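Local atomic coordinates of CADD-like protein of unknown function (PDB entry 3B5O), a protein that is of unknown function but resembles CADD, and may be an oxidoreductase of the helical haem-oxygenase-like superfamily. Residues Ser121-Thr126 with Gln219-Glu224. Sequence-based numbering, arbitrary orientation.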
ATOM      1  N   SER A 121       7.085  -2.787 -11.885  0.50 11.45           N
ATOM      2  CA  SER A 121       6.866  -1.812 -12.943  0.50 11.73           C
ATOM      3  C   SER A 121       5.442  -1.945 -13.510  0.50 12.10           C
ATOM      4  O   SER A 121       4.773  -0.946 -13.795  0.50 13.26           O
ATOM      5  CB  SER A 121       7.924  -1.960 -14.036  0.50 12.25           C
ATOM      6  OG  SER A 121       7.655  -1.060 -15.092  0.50 15.38           O
ATOM      7  N   LYS A 122       4.981  -3.180 -13.686  1.00 12.26           N
ATOM      8  CA  LYS A 122       3.628  -3.419 -14.157  1.00 12.58           C
ATOM      9  C   LYS A 122       2.598  -2.870 -13.178  1.00 12.68           C
ATOM     10  O   LYS A 122       1.620  -2.242 -13.590  1.00 12.20           O
ATOM     11  CB  LYS A 122       3.456  -4.932 -14.395  1.00 13.46           C
ATOM     12  CG  LYS A 122       2.077  -5.410 -14.779  1.00 15.14           C
ATOM     13  CD  LYS A 122       2.136  -6.969 -15.085  1.00 17.74           C
ATOM     14  CE  LYS A 122       0.832  -7.663 -15.244  1.00 20.69           C
ATOM     15  NZ  LYS A 122       0.105  -7.730 -13.985  1.00 19.14           N
ATOM     16  N   LEU A 123       2.836  -3.069 -11.885  1.00 11.39           N
ATOM     17  CA  LEU A 123       1.958  -2.481 -10.866  1.00 11.57           C
ATOM     18  C   LEU A 123       1.896  -0.964 -11.027  1.00 10.85           C
ATOM     19  O   LEU A 123       0.824  -0.380 -11.066  1.00 11.59           O
ATOM     20  CB  LEU A 123       2.489  -2.789  -9.469  1.00 12.56           C
ATOM     21  CG  LEU A 123       1.789  -2.038  -8.318  1.00 12.49           C
ATOM     22  CD1 LEU A 123       0.358  -2.533  -8.100  1.00 14.44           C
ATOM     23  CD2 LEU A 123       2.643  -2.107  -7.038  1.00 15.71           C
ATOM     24  N   LEU A 124       3.054  -0.327 -11.139  1.00 11.75           N
ATOM     25  CA  LEU A 124       3.069   1.131 -11.186  1.00 12.43           C
ATOM     26  C   LEU A 124       2.379   1.664 -12.436  1.00 12.18           C
ATOM     27  O   LEU A 124       1.669   2.666 -12.376  1.00 13.17           O
ATOM     28  CB  LEU A 124       4.496   1.648 -11.077  1.00 12.69           C
ATOM     29  CG  LEU A 124       5.202   1.351  -9.747  1.00 12.84           C
ATOM     30  CD1 LEU A 124       6.668   1.776  -9.836  1.00 15.54           C
ATOM     31  CD2 LEU A 124       4.497   2.010  -8.563  1.00 14.90           C
ATOM     32  N   ARG A 125       2.543   0.981 -13.569  1.00 11.78           N
ATOM     33  CA  ARG A 125       1.815   1.410 -14.764  1.00 12.33           C
ATOM     34  C   ARG A 125       0.317   1.219 -14.612  1.00 12.43           C
ATOM     35  O   ARG A 125      -0.495   2.058 -15.039  1.00 13.24           O
ATOM     36  CB  ARG A 125       2.324   0.683 -15.973  1.00 16.18           C
ATOM     37  CG  ARG A 125       3.705   1.104 -16.236  1.00 18.88           C
ATOM     38  CD  ARG A 125       3.930   1.379 -17.668  1.00 20.64           C
ATOM     39  NE  ARG A 125       5.322   1.593 -17.892  1.00 19.00           N
ATOM     40  CZ  ARG A 125       5.896   2.767 -18.074  1.00 15.46           C
ATOM     41  NH1 ARG A 125       5.198   3.907 -18.002  1.00 17.15           N
ATOM     42  NH2 ARG A 125       7.203   2.784 -18.283  1.00 17.52           N
ATOM     43  N   THR A 126      -0.063   0.094 -14.015  1.00 12.40           N
ATOM     44  CA  THR A 126      -1.473  -0.171 -13.802  1.00 12.25           C
ATOM     45  C   THR A 126      -2.079   0.883 -12.873  1.00 12.45           C
ATOM     46  O   THR A 126      -3.173   1.402 -13.139  1.00 13.01           O
ATOM     47  CB  THR A 126      -1.661  -1.564 -13.182  1.00 13.21           C
ATOM     48  OG1 THR A 126      -1.139  -2.572 -14.069  1.00 14.97           O
ATOM     49  CG2 THR A 126      -3.143  -1.851 -12.895  1.00 14.08           C
ATOM     50  N   GLN A 219      -3.169  -7.066  -5.385  1.00 11.97           N
ATOM     51  CA  GLN A 219      -3.130  -8.515  -5.215  1.00 12.11           C
ATOM     52  C   GLN A 219      -2.316  -9.225  -6.290  1.00 11.76           C
ATOM     53  O   GLN A 219      -1.508 -10.112  -5.995  1.00 12.69           O
ATOM     54  CB  GLN A 219      -4.536  -9.096  -5.080  1.00 12.94           C
ATOM     55  CG  GLN A 219      -4.527 -10.625  -5.135  1.00 14.10           C
ATOM     56  CD  GLN A 219      -5.638 -11.262  -4.381  1.00 15.95           C
ATOM     57  OE1 GLN A 219      -5.781 -11.052  -3.188  1.00 14.77           O
ATOM     58  NE2 GLN A 219      -6.423 -12.086  -5.070  1.00 20.67           N
ATOM     59  N   VAL A 220      -2.553  -8.848  -7.541  0.50 11.06           N
ATOM     60  CA  VAL A 220      -1.789  -9.381  -8.655  0.50 11.76           C
ATOM     61  C   VAL A 220      -0.287  -9.180  -8.437  0.50 11.18           C
ATOM     62  O   VAL A 220       0.497 -10.084  -8.654  0.50 12.51           O
ATOM     63  CB  VAL A 220      -2.290  -8.791 -10.009  0.50 12.15           C
ATOM     64  CG1 VAL A 220      -1.239  -8.957 -11.098  0.50 11.99           C
ATOM     65  CG2 VAL A 220      -3.627  -9.456 -10.400  0.50 12.21           C
ATOM     66  N   TRP A 221       0.098  -8.003  -7.966  1.00 11.44           N
ATOM     67  CA  TRP A 221       1.502  -7.704  -7.673  1.00 10.88           C
ATOM     68  C   TRP A 221       2.085  -8.626  -6.627  1.00 11.31           C
ATOM     69  O   TRP A 221       3.163  -9.188  -6.825  1.00 12.45           O
ATOM     70  CB  TRP A 221       1.639  -6.251  -7.256  1.00 11.31           C
ATOM     71  CG  TRP A 221       2.978  -5.794  -6.815  1.00 11.33           C
ATOM     72  CD1 TRP A 221       4.123  -5.760  -7.541  1.00 12.33           C
ATOM     73  CD2 TRP A 221       3.264  -5.179  -5.558  1.00 12.18           C
ATOM     74  NE1 TRP A 221       5.128  -5.210  -6.792  1.00 13.17           N
ATOM     75  CE2 TRP A 221       4.624  -4.812  -5.582  1.00 13.57           C
ATOM     76  CE3 TRP A 221       2.495  -4.890  -4.421  1.00 14.41           C
ATOM     77  CZ2 TRP A 221       5.227  -4.144  -4.522  1.00 15.12           C
ATOM     78  CZ3 TRP A 221       3.084  -4.246  -3.366  1.00 15.92           C
ATOM     79  CH2 TRP A 221       4.454  -3.879  -3.420  1.00 15.69           C
ATOM     80  N   TRP A 222       1.385  -8.805  -5.521  1.00 11.22           N
ATOM     81  CA  TRP A 222       1.890  -9.716  -4.489  1.00 11.08           C
ATOM     82  C   TRP A 222       2.102 -11.126  -5.047  1.00 11.73           C
ATOM     83  O   TRP A 222       3.085 -11.779  -4.736  1.00 12.73           O
ATOM     84  CB  TRP A 222       0.927  -9.752  -3.291  1.00 13.12           C
ATOM     85  CG  TRP A 222       1.134  -8.622  -2.334  1.00 12.90           C
ATOM     86  CD1 TRP A 222       0.380  -7.494  -2.193  1.00 13.51           C
ATOM     87  CD2 TRP A 222       2.218  -8.493  -1.419  1.00 13.79           C
ATOM     88  NE1 TRP A 222       0.912  -6.675  -1.225  1.00 15.23           N
ATOM     89  CE2 TRP A 222       2.049  -7.271  -0.738  1.00 15.26           C
ATOM     90  CE3 TRP A 222       3.318  -9.305  -1.102  1.00 15.70           C
ATOM     91  CZ2 TRP A 222       2.925  -6.852   0.241  1.00 18.25           C
ATOM     92  CZ3 TRP A 222       4.185  -8.875  -0.136  1.00 19.87           C
ATOM     93  CH2 TRP A 222       3.989  -7.667   0.520  1.00 19.61           C
ATOM     94  N   GLN A 223       1.157 -11.589  -5.861  1.00 12.01           N
ATOM     95  CA  GLN A 223       1.254 -12.911  -6.467  1.00 13.50           C
ATOM     96  C   GLN A 223       2.461 -12.990  -7.398  1.00 12.86           C
ATOM     97  O   GLN A 223       3.237 -13.955  -7.373  1.00 14.22           O
ATOM     98  CB  GLN A 223      -0.040 -13.250  -7.198  1.00 13.98           C
ATOM     99  CG  GLN A 223      -1.215 -13.375  -6.246  1.00 16.17           C
ATOM    100  CD  GLN A 223      -2.552 -13.507  -6.920  1.00 18.56           C
ATOM    101  OE1 GLN A 223      -2.779 -12.973  -8.009  1.00 20.90           O
ATOM    102  NE2 GLN A 223      -3.475 -14.230  -6.251  1.00 22.73           N
ATOM    103  N   GLU A 224       2.656 -11.947  -8.200  1.00 12.98           N
ATOM    104  CA  GLU A 224       3.737 -11.961  -9.169  1.00 14.14           C
ATOM    105  C   GLU A 224       5.079 -11.811  -8.494  1.00 13.84           C
ATOM    106  O   GLU A 224       6.081 -12.415  -8.934  1.00 15.10           O
ATOM    107  CB  GLU A 224       3.540 -10.842 -10.201  1.00 15.20           C
ATOM    108  CG  GLU A 224       2.384 -11.086 -11.111  1.00 16.05           C
ATOM    109  CD  GLU A 224       1.980  -9.879 -11.939  1.00 17.83           C
ATOM    110  OE1 GLU A 224       2.525  -8.801 -11.704  1.00 21.97           O
ATOM    111  OE2 GLU A 224       1.124 -10.053 -12.806  1.00 24.59           O
TER
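L123 lays one methyl on the indole of W221: CD2 of L123 sits 3.6 Å from the centroid of the five-membered ring and 15° off its normal, a CH-pi contact over the face. CD2 of L123 comes within 3.5 Å of CD2 of W221, near the middle of the bicycle, while CD1 turns to the CB of W221; leucine suits the place because its two methyls can do both. L123 holds CG anti to its own N (chi1 171°), which carries the isobutyl group across to the neighbouring helix. T120, just ahead of 121-126, accepts a hydrogen bond from NE1 of W221 through OG1 and so restrains the turn of the ring, while F51 of helix 38-68 meets both L123 and W221. Replacing W221 by an alanine would probably open a gap beneath the L123 methyl and leave the T120 hydroxyl without its indole donor.

At the more exposed margin, K122 and E224 form a salt bridge. The long, flexible lysine, bent at chi4 (-69°), reaches across to a glutamate extended beyond CG, the two side chains crossing at about a right angle. NZ of K122 lies 2.8 Å from OE2 of E224, on the oxygen's syn lone pair.

Helices 118-131 and 204-230 run nearly antiparallel here, their local axes 9.8 Å apart, with an apolar interior and a charged pair toward solvent, characteristic of packing in an all-helical bundle.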